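Side-chain contact in E3 ubiquitin-protein ligase ORTHRUS 2 (Arabidopsis thaliana, PDB 7DUF), which probably promotes ubiquitin transfer from an E2 to target proteins as a RING-type E3 ligase, and carries a zinc-binding PHD finger that fails to recognise the histone H3K4 peptide: residues W41-S44 with P49-T52. Sequence-based numbering, arbitrary orientation.
With ZN (zinc ion), chain D.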
loop_
_atom_site.group_PDB
_atom_site.type_symbol
_atom_site.label_atom_id
_atom_site.label_comp_id
_atom_site.label_asym_id
_atom_site.label_seq_id
_atom_site.Cartn_x
_atom_site.Cartn_y
_atom_site.Cartn_z
ATOM N N TRP A 41 -3.565 -2.908 9.501
ATOM C CA TRP A 41 -3.672 -4.348 9.678
ATOM C C TRP A 41 -2.337 -4.996 9.355
ATOM O O TRP A 41 -1.624 -4.554 8.449
ATOM C CB TRP A 41 -4.767 -4.947 8.783
ATOM C CG TRP A 41 -6.154 -4.548 9.172
ATOM C CD1 TRP A 41 -6.720 -3.317 9.031
ATOM C CD2 TRP A 41 -7.158 -5.385 9.761
ATOM N NE1 TRP A 41 -8.010 -3.331 9.500
ATOM C CE2 TRP A 41 -8.304 -4.590 9.952
ATOM C CE3 TRP A 41 -7.196 -6.729 10.146
ATOM C CZ2 TRP A 41 -9.478 -5.093 10.511
ATOM C CZ3 TRP A 41 -8.363 -7.226 10.703
ATOM C CH2 TRP A 41 -9.487 -6.410 10.879
ATOM N N HIS A 42 -1.997 -6.043 10.103
ATOM C CA HIS A 42 -0.800 -6.825 9.820
ATOM C C HIS A 42 -1.104 -7.764 8.661
ATOM O O HIS A 42 -1.893 -8.704 8.804
ATOM C CB HIS A 42 -0.355 -7.595 11.059
ATOM C CG HIS A 42 0.985 -8.245 10.915
ATOM N ND1 HIS A 42 1.452 -9.195 11.797
ATOM C CD2 HIS A 42 1.959 -8.081 9.989
ATOM C CE1 HIS A 42 2.654 -9.588 11.421
ATOM N NE2 HIS A 42 2.986 -8.928 10.326
ATOM N N VAL A 43 -0.478 -7.512 7.507
ATOM C CA VAL A 43 -0.822 -8.245 6.292
ATOM C C VAL A 43 -0.487 -9.724 6.425
ATOM O O VAL A 43 -1.093 -10.567 5.752
ATOM C CB VAL A 43 -0.127 -7.610 5.069
ATOM C CG1 VAL A 43 1.286 -8.155 4.897
ATOM C CG2 VAL A 43 -0.953 -7.835 3.811
ATOM N N SER A 44 0.464 -10.070 7.295
ATOM C CA SER A 44 0.809 -11.474 7.482
ATOM C C SER A 44 -0.322 -12.235 8.162
ATOM O O SER A 44 -0.598 -13.389 7.815
ATOM C CB SER A 44 2.098 -11.594 8.294
ATOM O OG SER A 44 2.070 -12.741 9.126
ATOM N N PRO A 49 -4.825 -12.221 2.101
ATOM C CA PRO A 49 -4.051 -11.042 1.733
ATOM C C PRO A 49 -4.319 -10.659 0.293
ATOM O O PRO A 49 -4.693 -11.509 -0.537
ATOM C CB PRO A 49 -2.599 -11.497 1.935
ATOM C CG PRO A 49 -2.692 -12.636 2.900
ATOM C CD PRO A 49 -3.961 -13.335 2.525
ATOM N N PRO A 50 -4.151 -9.382 -0.053
ATOM C CA PRO A 50 -4.406 -8.957 -1.434
ATOM C C PRO A 50 -3.430 -9.608 -2.403
ATOM O O PRO A 50 -2.249 -9.789 -2.098
ATOM C CB PRO A 50 -4.219 -7.436 -1.376
ATOM C CG PRO A 50 -3.326 -7.216 -0.195
ATOM C CD PRO A 50 -3.746 -8.254 0.803
ATOM N N LYS A 51 -3.939 -9.968 -3.583
ATOM C CA LYS A 51 -3.162 -10.715 -4.563
ATOM C C LYS A 51 -2.856 -9.935 -5.834
ATOM O O LYS A 51 -2.034 -10.395 -6.634
ATOM C CB LYS A 51 -3.890 -12.015 -4.938
ATOM C CG LYS A 51 -4.092 -12.974 -3.774
ATOM C CD LYS A 51 -5.056 -14.105 -4.120
ATOM C CE LYS A 51 -5.931 -13.773 -5.322
ATOM N NZ LYS A 51 -7.178 -14.588 -5.352
ATOM N N THR A 52 -3.494 -8.789 -6.051
ATOM C CA THR A 52 -3.198 -7.944 -7.197
ATOM C C THR A 52 -2.711 -6.586 -6.712
ATOM O O THR A 52 -2.913 -6.204 -5.556
ATOM C CB THR A 52 -4.422 -7.766 -8.107
ATOM O OG1 THR A 52 -5.355 -6.868 -7.493
ATOM C CG2 THR A 52 -5.103 -9.104 -8.360
HETATM ZN ZN ZN D . 0.316 -10.117 13.281
#
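In this PHD finger, V43, the residue following the zinc ligand H42, meets a proline pair downstream, packing against P49 and P50. The contact is small, burying 94 Å² over both sides, and its side-chain part is apolar. V43 sends CG2 anti to its own backbone nitrogen while CG1 (chi1 86°) sits between that nitrogen and the carbonyl carbon, and CG2 is the methyl that does the touching. V43 CG2 lies 4.1 Å from CD of P50, the two side chains crossing at a slant. The same V43 CG2 approaches P49 more loosely, 4.4 Å from its CB, while the CG of P49 lies 3.9 Å from the carbonyl oxygen of V43, a van der Waals approach to the backbone. One proline ring thus borders both the methyl and the backbone of V43, and the other meets the methyl alone.

The ring of H42, with CG anti to the backbone nitrogen (chi1 -171°), binds zinc through ND1 at 2.1 Å, in a site completed by C19, C22 and C45. The other ring nitrogen, NE2, is hydrogen-bonded to OE2 of E30, which probably steadies the ligand's orientation, and CB of S44 lies 3.4 Å above one face of the H42 ring, displaced toward the rim.

V43 lies between the proline loop and H42, adjacent in sequence to the ligand. Strand 40-42 pairs antiparallel with strand 31-33, and V43 is joined to E30 by a backbone hydrogen bond. L53 of the second subunit also packs on both V43 and P50. Beyond the prolines, the chain runs on through K51 to T52, whose OG1 caps helix 53-57 at the backbone nitrogen of S55.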